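Side-chain contacts in uncharacterized protein (Enterococcus faecalis, PDB 2QRU), which is of unknown function but has an alpha/beta hydrolase fold and probably hydrolyses a substrate not yet identified: residues N28-L33 against P124-N129; L53-S56 against T60-A63; E83-L88 against F98-R103; V128-Y133 against E265-W270; Q112-L117 against T209-F214. All blocks are in the same frame, centred on the assembly; numbering follows the deposited sequence. Where two conformers were deposited one is given.

Interaction 1. Residues N28-L33 against P124-N129; sequences NYVVYL and PQFLVN
Val30 and Phe126 form the tight half of this contact: methyl CG2 of Val30 lies 3.6 Å from CZ of Phe126, the far end of the ring, and 4.0 Å from CE1 of the same ring. The methyl approaches the ring obliquely, and the two side chains run at about a right angle to each other. Phe126 reaches this far because its CG sits between the backbone N and the carbonyl carbon (chi1 63°), which swings the ring toward strand 28-33 although its CB does not point there. The two strands are not neighbours in the alpha/beta hydrolase sheet. Strand 98-103 runs between them, in agreement with the 8.9 Å from the CA of Val30 to the CA of Leu127, so the side chains meet across the sheet face over an intervening strand. Tyr59 packs edge-to-face on Phe126 and adds to this buried end. The other half is loose. Asn28 and Gln125, both partly exposed, bring their amides no closer than 4.2 Å, from ND2 of Asn28 to OE1 of Gln125, with the amide planes turned 74° apart; at that separation the amides are merely near each other, at the end where strand 28-33 begins and Tyr59 touches both side chains.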
# COMPACT_ATOMS: atom_id res chain seq x y z
N ASN A 28 9.51 -18.25 0.73
CA ASN A 28 8.23 -17.66 1.12
C ASN A 28 8.13 -16.34 0.36
O ASN A 28 9.09 -15.94 -0.27
CB ASN A 28 8.22 -17.42 2.63
CG ASN A 28 7.75 -18.64 3.42
OD1 ASN A 28 7.62 -19.74 2.88
ND2 ASN A 28 7.44 -18.44 4.70
N TYR A 29 6.97 -15.67 0.41
CA TYR A 29 6.79 -14.47 -0.39
C TYR A 29 6.21 -13.32 0.41
O TYR A 29 5.48 -13.55 1.37
CB TYR A 29 5.82 -14.74 -1.55
CG TYR A 29 6.35 -15.77 -2.51
CD1 TYR A 29 6.15 -17.12 -2.27
CD2 TYR A 29 7.07 -15.38 -3.65
CE1 TYR A 29 6.65 -18.09 -3.15
CE2 TYR A 29 7.57 -16.34 -4.53
CZ TYR A 29 7.35 -17.69 -4.28
OH TYR A 29 7.84 -18.65 -5.13
N VAL A 30 6.52 -12.11 -0.01
CA VAL A 30 5.78 -10.92 0.45
C VAL A 30 5.36 -10.11 -0.74
O VAL A 30 6.21 -9.80 -1.61
CB VAL A 30 6.63 -10.03 1.36
CG1 VAL A 30 5.94 -8.69 1.64
CG2 VAL A 30 6.87 -10.73 2.67
N VAL A 31 4.07 -9.78 -0.79
CA VAL A 31 3.57 -8.95 -1.89
C VAL A 31 3.58 -7.51 -1.40
O VAL A 31 2.99 -7.20 -0.35
CB VAL A 31 2.14 -9.36 -2.33
CG1 VAL A 31 1.69 -8.48 -3.51
CG2 VAL A 31 2.14 -10.85 -2.73
N TYR A 32 4.27 -6.63 -2.14
CA TYR A 32 4.41 -5.24 -1.75
C TYR A 32 3.50 -4.34 -2.61
O TYR A 32 3.57 -4.39 -3.85
CB TYR A 32 5.86 -4.79 -1.91
CG TYR A 32 6.04 -3.31 -1.75
CD1 TYR A 32 5.97 -2.73 -0.48
CD2 TYR A 32 6.27 -2.48 -2.86
CE1 TYR A 32 6.14 -1.36 -0.30
CE2 TYR A 32 6.44 -1.09 -2.71
CZ TYR A 32 6.36 -0.54 -1.42
OH TYR A 32 6.51 0.82 -1.23
N LEU A 33 2.71 -3.51 -1.93
CA LEU A 33 1.79 -2.53 -2.58
C LEU A 33 2.25 -1.10 -2.32
O LEU A 33 2.27 -0.64 -1.16
CB LEU A 33 0.35 -2.71 -2.08
CG LEU A 33 -0.18 -4.13 -2.31
CD1 LEU A 33 -1.56 -4.28 -1.73
CD2 LEU A 33 -0.19 -4.49 -3.83
N PRO A 124 -3.21 -14.23 4.29
CA PRO A 124 -1.78 -13.92 4.45
C PRO A 124 -1.28 -14.46 5.79
O PRO A 124 -2.07 -14.57 6.73
CB PRO A 124 -1.74 -12.38 4.49
CG PRO A 124 -3.05 -11.96 3.75
CD PRO A 124 -4.04 -13.01 4.19
N GLN A 125 0.01 -14.78 5.87
CA GLN A 125 0.63 -15.20 7.11
C GLN A 125 0.78 -14.01 8.06
O GLN A 125 0.71 -14.18 9.29
CB GLN A 125 2.02 -15.85 6.85
CG GLN A 125 2.67 -16.46 8.11
CD GLN A 125 4.17 -16.84 7.93
OE1 GLN A 125 4.93 -16.18 7.19
NE2 GLN A 125 4.60 -17.87 8.66
N PHE A 126 1.05 -12.83 7.48
CA PHE A 126 1.26 -11.61 8.25
C PHE A 126 1.13 -10.40 7.35
O PHE A 126 1.12 -10.52 6.10
CB PHE A 126 2.65 -11.63 8.89
CG PHE A 126 3.77 -11.65 7.88
CD1 PHE A 126 4.29 -10.45 7.35
CD2 PHE A 126 4.33 -12.86 7.50
CE1 PHE A 126 5.34 -10.47 6.39
CE2 PHE A 126 5.36 -12.92 6.57
CZ PHE A 126 5.88 -11.72 6.01
N LEU A 127 1.06 -9.25 7.99
CA LEU A 127 0.83 -7.98 7.29
C LEU A 127 1.82 -6.93 7.79
O LEU A 127 2.16 -6.97 9.00
CB LEU A 127 -0.57 -7.47 7.60
CG LEU A 127 -1.77 -8.42 7.33
CD1 LEU A 127 -3.04 -7.77 7.88
CD2 LEU A 127 -1.84 -8.67 5.80
N VAL A 128 2.29 -6.02 6.94
CA VAL A 128 3.17 -4.94 7.41
C VAL A 128 2.57 -3.65 6.85
O VAL A 128 2.43 -3.48 5.64
CB VAL A 128 4.64 -5.15 6.91
CG1 VAL A 128 5.53 -3.97 7.34
CG2 VAL A 128 5.21 -6.51 7.40
N ASN A 129 2.12 -2.80 7.75
CA ASN A 129 1.47 -1.53 7.41
C ASN A 129 2.41 -0.35 7.69
O ASN A 129 2.74 -0.09 8.85
CB ASN A 129 0.26 -1.34 8.31
CG ASN A 129 -0.32 0.03 8.17
OD1 ASN A 129 -0.61 0.45 7.05
ND2 ASN A 129 -0.49 0.74 9.28

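Interaction 2. Residues L53-S56 against T60-A63; sequences LFTS and TVLA
This is a small, wholly apolar helix-on-strand contact, in which Phe54 and Thr55 at the end of helix 48-55 close over Val61 of strand 59-64. Helix and strand belong to the beta-alpha-beta unit made by strand 28-33, helix 48-55 and strand 59-64, and the contact lies just where the chain turns from the helix back into the sheet; the CA atoms of Thr55 and Thr60 are 5.6 Å apart. One methyl does most of the work. CG2 of Val61 stands 3.5 Å from CB of Phe54 and 4.0 Å from CG2 of Thr55, touching both residues. It meets the root of the phenylalanine side chain, since CB is nearer than any ring atom, the closest of which is CD2 of Phe54 at 4.1 Å. Val61 crosses each of its two partners at about a right angle. Thr55 can offer a methyl because its CG2 lies anti to the carbonyl carbon while OG1 (chi1 63°) turns back along the helix, where it makes a weak hydrogen bond to the carbonyl oxygen of Lys51. Beyond the pair, Phe54 also packs on Val30 and on Leu271 of helix 258-272. With carbon alone meeting carbon, the joint between helix and strand rests on shape and burial, and has none of the directional restraint that a polar bond would impose.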
# COMPACT_ATOMS: atom_id res chain seq x y z
N LEU A 53 15.21 -6.08 3.92
CA LEU A 53 14.66 -6.61 5.15
C LEU A 53 13.83 -7.87 4.85
O LEU A 53 13.84 -8.85 5.60
CB LEU A 53 13.84 -5.52 5.83
CG LEU A 53 13.20 -5.80 7.16
CD1 LEU A 53 13.06 -4.50 7.94
CD2 LEU A 53 11.86 -6.39 6.90
N PHE A 54 13.14 -7.87 3.71
CA PHE A 54 12.35 -9.06 3.37
C PHE A 54 13.22 -10.19 2.79
O PHE A 54 13.14 -11.32 3.27
CB PHE A 54 11.23 -8.70 2.43
CG PHE A 54 10.17 -7.89 3.09
CD1 PHE A 54 9.47 -8.40 4.21
CD2 PHE A 54 9.79 -6.65 2.58
CE1 PHE A 54 8.47 -7.63 4.81
CE2 PHE A 54 8.77 -5.88 3.17
CZ PHE A 54 8.10 -6.38 4.28
N THR A 55 14.05 -9.89 1.79
CA THR A 55 14.79 -10.97 1.15
C THR A 55 15.80 -11.61 2.10
O THR A 55 16.01 -12.83 2.05
CB THR A 55 15.46 -10.53 -0.16
OG1 THR A 55 16.44 -9.52 0.11
CG2 THR A 55 14.43 -10.04 -1.19
N SER A 56 16.46 -10.80 2.94
CA SER A 56 17.43 -11.34 3.91
C SER A 56 16.78 -12.26 4.95
O SER A 56 17.48 -13.05 5.61
CB SER A 56 18.18 -10.22 4.62
OG SER A 56 17.30 -9.56 5.51
N THR A 60 10.89 -13.76 -0.83
CA THR A 60 10.92 -13.21 -2.18
C THR A 60 9.88 -12.08 -2.25
O THR A 60 8.71 -12.28 -1.91
CB THR A 60 10.60 -14.31 -3.22
OG1 THR A 60 11.70 -15.24 -3.28
CG2 THR A 60 10.36 -13.71 -4.61
N VAL A 61 10.31 -10.90 -2.71
CA VAL A 61 9.41 -9.75 -2.76
C VAL A 61 8.75 -9.67 -4.13
O VAL A 61 9.42 -9.75 -5.16
CB VAL A 61 10.15 -8.43 -2.43
CG1 VAL A 61 9.20 -7.25 -2.57
CG2 VAL A 61 10.72 -8.48 -1.00
N LEU A 62 7.43 -9.52 -4.11
CA LEU A 62 6.64 -9.37 -5.34
C LEU A 62 6.02 -7.97 -5.29
O LEU A 62 5.03 -7.76 -4.60
CB LEU A 62 5.55 -10.45 -5.41
CG LEU A 62 6.09 -11.89 -5.26
CD1 LEU A 62 4.97 -12.89 -5.14
CD2 LEU A 62 7.04 -12.25 -6.41
N ALA A 63 6.63 -7.01 -5.98
CA ALA A 63 6.17 -5.63 -5.96
C ALA A 63 5.16 -5.46 -7.09
O ALA A 63 5.52 -5.62 -8.25
CB ALA A 63 7.36 -4.66 -6.12

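Interaction 3. Residues E83-L88 against F98-R103; sequences ETFQLL and FGLCGR
Phe85 and Phe98 meet ring to ring, CZ of Phe85 coming within 3.3 Å of CZ of Phe98. The approach is asymmetric: CZ of Phe85 hangs over one face of the Phe98 ring, displaced toward its rim, whereas Phe98 reaches the Phe85 ring obliquely. With centroids 4.8 Å apart and planes inclined at 47°, the pair is neither a parallel stack nor a T-shaped one. A looser neighbour, CD2 of Leu100, lies 4.2 Å from CE1 of Phe85. The two rings arrive from opposite directions. On the helix, Phe85 has CG anti to the backbone N (chi1 -175°), which sends the ring out toward the sheet. In the next shell, Leu113 and Leu117 of helix 105-119 and Val31 of strand 28-33 pack against Phe85, while Met110 and Thr114 lie against Leu100. Helix 74-93 is thereby seated on the sheet at strand 98-103; the nearest CA atoms of segments 83-88 and 98-103, those of Phe85 and Leu100, are 10.9 Å apart. Such layering of helix on parallel strand is characteristic of the alpha/beta hydrolase fold, and this strand runs on to Gly102, in a GxSxG sequence consistent with a nucleophile elbow.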
# COMPACT_ATOMS: atom_id res chain seq x y z
N GLU A 83 -8.28 -9.89 -8.41
CA GLU A 83 -7.99 -10.64 -9.64
C GLU A 83 -6.49 -10.84 -9.81
O GLU A 83 -6.01 -11.95 -10.13
CB GLU A 83 -8.53 -9.91 -10.88
CG GLU A 83 -8.22 -10.69 -12.18
CD GLU A 83 -8.56 -9.96 -13.48
OE1 GLU A 83 -8.49 -8.70 -13.50
OE2 GLU A 83 -8.86 -10.66 -14.49
N THR A 84 -5.75 -9.73 -9.67
CA THR A 84 -4.30 -9.72 -9.87
C THR A 84 -3.61 -10.64 -8.87
O THR A 84 -2.70 -11.41 -9.25
CB THR A 84 -3.74 -8.29 -9.75
OG1 THR A 84 -4.43 -7.44 -10.70
CG2 THR A 84 -2.25 -8.28 -10.08
N PHE A 85 -4.06 -10.59 -7.62
CA PHE A 85 -3.47 -11.47 -6.62
C PHE A 85 -3.70 -12.93 -6.98
O PHE A 85 -2.79 -13.76 -6.87
CB PHE A 85 -3.97 -11.21 -5.20
CG PHE A 85 -3.24 -12.05 -4.20
CD1 PHE A 85 -2.06 -11.58 -3.62
CD2 PHE A 85 -3.67 -13.36 -3.92
CE1 PHE A 85 -1.34 -12.39 -2.72
CE2 PHE A 85 -2.93 -14.17 -3.01
CZ PHE A 85 -1.79 -13.69 -2.43
N GLN A 86 -4.93 -13.25 -7.39
CA GLN A 86 -5.26 -14.61 -7.76
C GLN A 86 -4.35 -15.13 -8.90
O GLN A 86 -3.84 -16.24 -8.82
CB GLN A 86 -6.73 -14.74 -8.13
CG GLN A 86 -7.65 -14.60 -6.94
CD GLN A 86 -9.09 -14.87 -7.36
OE1 GLN A 86 -9.79 -13.98 -7.84
NE2 GLN A 86 -9.51 -16.12 -7.24
N LEU A 87 -4.11 -14.30 -9.92
CA LEU A 87 -3.17 -14.65 -11.01
C LEU A 87 -1.74 -14.80 -10.48
O LEU A 87 -1.01 -15.72 -10.87
CB LEU A 87 -3.21 -13.61 -12.12
CG LEU A 87 -4.54 -13.46 -12.87
CD1 LEU A 87 -4.56 -12.19 -13.72
CD2 LEU A 87 -4.89 -14.72 -13.70
N LEU A 88 -1.34 -13.88 -9.61
CA LEU A 88 0.01 -13.91 -9.01
C LEU A 88 0.21 -15.19 -8.20
O LEU A 88 1.30 -15.80 -8.19
CB LEU A 88 0.22 -12.66 -8.13
CG LEU A 88 1.61 -12.50 -7.52
CD1 LEU A 88 2.67 -12.09 -8.61
CD2 LEU A 88 1.51 -11.46 -6.41
N PHE A 98 2.67 -16.55 2.33
CA PHE A 98 3.01 -15.20 1.90
C PHE A 98 2.52 -14.20 2.92
O PHE A 98 1.53 -14.44 3.63
CB PHE A 98 2.38 -14.88 0.53
CG PHE A 98 0.86 -14.76 0.58
CD1 PHE A 98 0.05 -15.90 0.52
CD2 PHE A 98 0.25 -13.53 0.76
CE1 PHE A 98 -1.34 -15.80 0.61
CE2 PHE A 98 -1.14 -13.42 0.86
CZ PHE A 98 -1.92 -14.56 0.79
N GLY A 99 3.22 -13.08 2.99
CA GLY A 99 2.75 -11.92 3.75
C GLY A 99 2.45 -10.77 2.80
O GLY A 99 2.76 -10.85 1.60
N LEU A 100 1.86 -9.71 3.33
CA LEU A 100 1.62 -8.52 2.50
C LEU A 100 2.32 -7.34 3.16
O LEU A 100 2.45 -7.28 4.39
CB LEU A 100 0.14 -8.20 2.39
CG LEU A 100 -0.74 -9.30 1.77
CD1 LEU A 100 -2.24 -8.90 1.89
CD2 LEU A 100 -0.36 -9.59 0.31
N CYS A 101 2.71 -6.35 2.35
CA CYS A 101 3.28 -5.12 2.91
C CYS A 101 2.75 -3.95 2.08
O CYS A 101 2.75 -4.02 0.85
CB CYS A 101 4.80 -5.16 2.80
SG CYS A 101 5.65 -3.63 3.36
N GLY A 102 2.30 -2.91 2.75
CA GLY A 102 1.65 -1.77 2.03
C GLY A 102 2.18 -0.44 2.54
O GLY A 102 2.34 -0.26 3.76
N ARG A 103 2.38 0.49 1.61
CA ARG A 103 2.90 1.81 1.91
C ARG A 103 1.76 2.83 1.65
O ARG A 103 1.34 2.99 0.49
CB ARG A 103 4.04 2.08 0.94
CG ARG A 103 4.60 3.47 1.06
CD ARG A 103 5.85 3.60 0.16
NE ARG A 103 6.52 4.89 0.22
CZ ARG A 103 7.69 5.09 -0.38
NH1 ARG A 103 8.27 4.06 -1.00
NH2 ARG A 103 8.31 6.28 -0.33

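Interaction 4. Residues V128-Y133 against E265-W270; sequences VNFYGY and EQLDSW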
# COMPACT_ATOMS: atom_id res chain seq x y z
N VAL A 128 2.29 -6.02 6.94
CA VAL A 128 3.17 -4.94 7.41
C VAL A 128 2.57 -3.65 6.85
O VAL A 128 2.43 -3.48 5.64
CB VAL A 128 4.64 -5.15 6.91
CG1 VAL A 128 5.53 -3.97 7.34
CG2 VAL A 128 5.21 -6.51 7.40
N ASN A 129 2.12 -2.80 7.75
CA ASN A 129 1.47 -1.53 7.41
C ASN A 129 2.41 -0.35 7.69
O ASN A 129 2.74 -0.09 8.85
CB ASN A 129 0.26 -1.34 8.31
CG ASN A 129 -0.32 0.03 8.17
OD1 ASN A 129 -0.61 0.45 7.05
ND2 ASN A 129 -0.49 0.74 9.28
N PHE A 130 2.79 0.35 6.63
CA PHE A 130 3.46 1.66 6.73
C PHE A 130 2.41 2.73 6.50
O PHE A 130 2.04 2.98 5.35
CB PHE A 130 4.58 1.75 5.69
CG PHE A 130 5.79 0.98 6.10
CD1 PHE A 130 6.76 1.61 6.90
CD2 PHE A 130 5.98 -0.31 5.67
CE1 PHE A 130 7.92 0.89 7.32
CE2 PHE A 130 7.12 -1.02 6.07
CZ PHE A 130 8.09 -0.44 6.88
N TYR A 131 1.91 3.30 7.61
CA TYR A 131 1.03 4.49 7.62
C TYR A 131 -0.13 4.43 6.60
O TYR A 131 -0.46 5.41 5.91
CB TYR A 131 1.86 5.79 7.55
CG TYR A 131 3.04 5.76 6.59
CD1 TYR A 131 2.87 6.01 5.23
CD2 TYR A 131 4.33 5.47 7.06
CE1 TYR A 131 3.98 5.99 4.35
CE2 TYR A 131 5.43 5.43 6.18
CZ TYR A 131 5.25 5.69 4.84
OH TYR A 131 6.39 5.70 4.00
N GLY A 132 -0.77 3.26 6.56
CA GLY A 132 -2.01 3.09 5.79
C GLY A 132 -3.23 3.50 6.61
O GLY A 132 -3.14 4.22 7.63
N TYR A 133 -4.39 2.98 6.18
CA TYR A 133 -5.68 3.37 6.75
C TYR A 133 -6.72 2.31 6.45
O TYR A 133 -6.51 1.49 5.54
CB TYR A 133 -6.08 4.74 6.25
CG TYR A 133 -5.77 5.06 4.81
CD1 TYR A 133 -4.53 5.63 4.45
CD2 TYR A 133 -6.73 4.86 3.80
CE1 TYR A 133 -4.23 5.96 3.11
CE2 TYR A 133 -6.43 5.18 2.47
CZ TYR A 133 -5.20 5.75 2.14
OH TYR A 133 -4.90 6.10 0.83
N GLU A 265 15.07 -1.96 12.41
CA GLU A 265 15.58 -2.99 13.34
C GLU A 265 14.40 -3.68 14.04
O GLU A 265 14.41 -4.90 14.20
CB GLU A 265 16.52 -2.39 14.39
CG GLU A 265 17.77 -1.82 13.79
CD GLU A 265 18.61 -1.06 14.80
OE1 GLU A 265 18.15 -0.86 15.96
OE2 GLU A 265 19.73 -0.64 14.41
N GLN A 266 13.41 -2.90 14.44
CA GLN A 266 12.18 -3.42 15.09
C GLN A 266 11.41 -4.34 14.15
O GLN A 266 10.99 -5.45 14.55
CB GLN A 266 11.29 -2.29 15.60
CG GLN A 266 11.90 -1.57 16.82
CD GLN A 266 11.25 -0.22 17.11
OE1 GLN A 266 10.51 0.34 16.31
NE2 GLN A 266 11.60 0.34 18.27
N LEU A 267 11.26 -3.89 12.91
CA LEU A 267 10.58 -4.69 11.88
C LEU A 267 11.36 -5.98 11.62
O LEU A 267 10.76 -7.05 11.50
CB LEU A 267 10.40 -3.87 10.59
CG LEU A 267 9.75 -4.65 9.44
CD1 LEU A 267 8.43 -5.35 9.78
CD2 LEU A 267 9.56 -3.76 8.19
N ASP A 268 12.69 -5.87 11.55
CA ASP A 268 13.52 -7.05 11.29
C ASP A 268 13.33 -8.08 12.40
O ASP A 268 13.11 -9.28 12.14
CB ASP A 268 15.00 -6.68 11.15
CG ASP A 268 15.85 -7.87 10.78
OD1 ASP A 268 15.89 -8.22 9.60
OD2 ASP A 268 16.44 -8.48 11.70
N SER A 269 13.39 -7.62 13.65
CA SER A 269 13.20 -8.51 14.80
C SER A 269 11.81 -9.16 14.75
O SER A 269 11.69 -10.37 14.98
CB SER A 269 13.37 -7.73 16.11
OG SER A 269 13.15 -8.56 17.24
N TRP A 270 10.79 -8.37 14.43
CA TRP A 270 9.39 -8.87 14.36
C TRP A 270 9.27 -9.91 13.23
O TRP A 270 8.59 -10.96 13.41
CB TRP A 270 8.45 -7.71 14.12
CG TRP A 270 6.99 -8.05 14.07
CD1 TRP A 270 6.12 -8.10 15.12
CD2 TRP A 270 6.23 -8.33 12.88
NE1 TRP A 270 4.85 -8.43 14.66
CE2 TRP A 270 4.89 -8.58 13.30
CE3 TRP A 270 6.56 -8.44 11.52
CZ2 TRP A 270 3.88 -8.88 12.39
CZ3 TRP A 270 5.53 -8.72 10.59
CH2 TRP A 270 4.20 -8.95 11.05
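The C-terminal helix 258-272 of the alpha/beta hydrolase fold covers one side of the central sheet here, with Leu267 and Trp270 packed on Val128 and Phe130 of strand 127-130. Leu267 forks between the two strand residues. Its CD1 lies 4.0 Å from CG1 of Val128, and its CD2 3.9 Å from CZ of Phe130, approaching that ring obliquely. The other valine methyl, CG2 of Val128, meets the indole 3.9 Å from CZ3 of Trp270, again at a slant, as the two side chains slide past each other in opposite directions. Trp270 extends its CG anti to the backbone N (chi1 -178°), which carries the six-membered part of the indole down to the valine. Helix and strand run nearly antiparallel, at 166°; the axes of the short segments 128-130 and 265-270 approach to 11.8 Å, a spacing bridged by these four side chains. On the strand side, Cys101 of strand 98-103 touches both Val128 and Phe130, while Leu50 of helix 48-55 touches both Leu267 and Phe130. At the end of the strand, OD1 of Asn129 accepts from the backbone N of Gly132, beyond it, at 2.9 Å, an Asx motif with a bent N-H...O angle of 137° that ties the turn leaving the sheet.

Interaction 5. Residues Q112-L117 against T209-F214; sequences QLTKQL and TFPPCF
Thr114 and Phe210 make a CH-pi contact in which the threonine methyl sits almost exactly on the ring axis: CG2 of Thr114 is 3.7 Å from the centroid of the Phe210 ring and only 3° off its normal. All six ring carbons are consequently at nearly equal range from that methyl. Torsion sets up the geometry, because CG2 of Thr114 lies anti to the backbone N and points at the ring while OG1 (chi1 -64°) turns to the helix backbone and hydrogen-bonds the carbonyl oxygen of Met110. Plain apolar packing adds to this. The same methyl lies 4.0 Å from CD of Pro211, touching ring and proline together, and CB of Lys115 comes to 4.0 Å from CZ of Phe210. The backbone N of Lys115 also comes close, 3.7 Å from CZ of Phe210 and oblique to the ring. Leu127 of strand 127-130 packs on Thr114, Phe210 and Pro211 alike, linking the contact to the sheet. The loop before strand 213-218 is thus laid against helix 105-119, which begins within the GxSxG sequence, consistent with a nucleophile elbow. Chemically, the threonine shows two faces: its hydroxyl is satisfied within its own helix, which leaves the methyl to meet the aromatic face, a contact that is mainly dispersive with at most a weak electrostatic part.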
# COMPACT_ATOMS: atom_id res chain seq x y z
N GLN A 112 -7.82 -4.11 2.50
CA GLN A 112 -8.99 -4.46 1.72
C GLN A 112 -8.77 -5.81 1.02
O GLN A 112 -9.65 -6.66 1.05
CB GLN A 112 -9.32 -3.37 0.69
CG GLN A 112 -9.85 -2.08 1.32
CD GLN A 112 -11.30 -2.22 1.81
OE1 GLN A 112 -11.99 -3.18 1.49
NE2 GLN A 112 -11.74 -1.26 2.63
N LEU A 113 -7.60 -6.01 0.45
CA LEU A 113 -7.30 -7.29 -0.25
C LEU A 113 -7.41 -8.44 0.75
O LEU A 113 -8.01 -9.49 0.46
CB LEU A 113 -5.88 -7.21 -0.82
CG LEU A 113 -5.35 -8.49 -1.48
CD1 LEU A 113 -6.26 -8.97 -2.62
CD2 LEU A 113 -3.96 -8.24 -1.99
N THR A 114 -6.85 -8.23 1.94
CA THR A 114 -6.89 -9.27 2.97
C THR A 114 -8.31 -9.77 3.23
O THR A 114 -8.57 -10.96 3.24
CB THR A 114 -6.21 -8.80 4.27
OG1 THR A 114 -4.83 -8.56 3.98
CG2 THR A 114 -6.31 -9.91 5.34
N LYS A 115 -9.24 -8.83 3.42
CA LYS A 115 -10.64 -9.20 3.62
C LYS A 115 -11.16 -10.09 2.47
O LYS A 115 -11.81 -11.14 2.69
CB LYS A 115 -11.46 -7.94 3.75
CG LYS A 115 -12.98 -8.23 3.93
CD LYS A 115 -13.74 -6.92 3.81
CE LYS A 115 -15.23 -7.14 3.89
NZ LYS A 115 -15.62 -7.87 5.13
N GLN A 116 -10.86 -9.67 1.24
CA GLN A 116 -11.30 -10.44 0.07
C GLN A 116 -10.64 -11.81 -0.03
O GLN A 116 -11.32 -12.79 -0.39
CB GLN A 116 -11.08 -9.65 -1.21
CG GLN A 116 -11.96 -8.46 -1.28
CD GLN A 116 -13.42 -8.82 -0.97
OE1 GLN A 116 -13.99 -9.75 -1.56
NE2 GLN A 116 -14.04 -8.07 -0.05
N LEU A 117 -9.35 -11.87 0.26
CA LEU A 117 -8.58 -13.14 0.27
C LEU A 117 -9.09 -14.17 1.29
O LEU A 117 -9.12 -15.38 1.00
CB LEU A 117 -7.09 -12.90 0.43
CG LEU A 117 -6.40 -12.14 -0.70
CD1 LEU A 117 -4.89 -12.07 -0.45
CD2 LEU A 117 -6.69 -12.76 -2.08
N THR A 209 -10.42 -10.43 12.75
CA THR A 209 -10.19 -11.70 12.05
C THR A 209 -8.86 -11.76 11.26
O THR A 209 -8.53 -12.83 10.69
CB THR A 209 -11.32 -12.02 11.06
OG1 THR A 209 -11.20 -11.19 9.89
CG2 THR A 209 -12.70 -11.85 11.70
N PHE A 210 -8.12 -10.65 11.23
CA PHE A 210 -6.93 -10.56 10.37
C PHE A 210 -5.71 -11.23 11.00
O PHE A 210 -5.64 -11.39 12.24
CB PHE A 210 -6.62 -9.06 10.05
CG PHE A 210 -7.41 -8.49 8.89
CD1 PHE A 210 -8.57 -9.13 8.42
CD2 PHE A 210 -7.01 -7.29 8.29
CE1 PHE A 210 -9.31 -8.56 7.35
CE2 PHE A 210 -7.74 -6.73 7.24
CZ PHE A 210 -8.88 -7.36 6.76
N PRO A 211 -4.73 -11.61 10.16
CA PRO A 211 -3.47 -12.17 10.65
C PRO A 211 -2.55 -11.07 11.26
O PRO A 211 -2.77 -9.89 11.02
CB PRO A 211 -2.80 -12.73 9.38
CG PRO A 211 -3.33 -11.95 8.26
CD PRO A 211 -4.73 -11.49 8.68
N PRO A 212 -1.48 -11.48 11.98
CA PRO A 212 -0.64 -10.50 12.70
C PRO A 212 -0.06 -9.43 11.83
O PRO A 212 0.40 -9.69 10.69
CB PRO A 212 0.49 -11.34 13.31
CG PRO A 212 -0.24 -12.69 13.53
CD PRO A 212 -1.00 -12.84 12.24
N CYS A 213 -0.07 -8.22 12.36
CA CYS A 213 0.36 -7.08 11.61
C CYS A 213 1.43 -6.27 12.37
O CYS A 213 1.32 -6.09 13.64
CB CYS A 213 -0.88 -6.22 11.32
SG CYS A 213 -0.43 -4.68 10.42
N PHE A 214 2.47 -5.85 11.65
CA PHE A 214 3.42 -4.84 12.15
C PHE A 214 3.04 -3.51 11.55
O PHE A 214 3.00 -3.35 10.31
CB PHE A 214 4.85 -5.18 11.74
CG PHE A 214 5.87 -4.21 12.27
CD1 PHE A 214 6.11 -2.98 11.61
CD2 PHE A 214 6.59 -4.53 13.44
CE1 PHE A 214 7.09 -2.09 12.10
CE2 PHE A 214 7.55 -3.64 13.97
CZ PHE A 214 7.81 -2.43 13.30

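All five contacts gather on one mixed sheet, whose order 59-64, 28-33, 98-103, 127-130, 213-218 makes their strands successive neighbours. Interaction 1 bridges over strand 98-103, and interactions 2 and 3 fall within the chain between its segments; 2 closes before 3 opens. Interactions 4 and 5 alternate along the chain, and 4 shares Val128 and Asn129 with 1. The centres of 1 and 3 are about 7 Å apart and those of 2 and 5 about 19 Å. Helices 48-55 and 258-272 meet through Leu53 and Leu267, joining 2 to 4, while Phe85 and Leu117 join 3 to 5 through helices 74-93 and 105-119. Distant chain regions thus build one hydrolase-type core around the sheet.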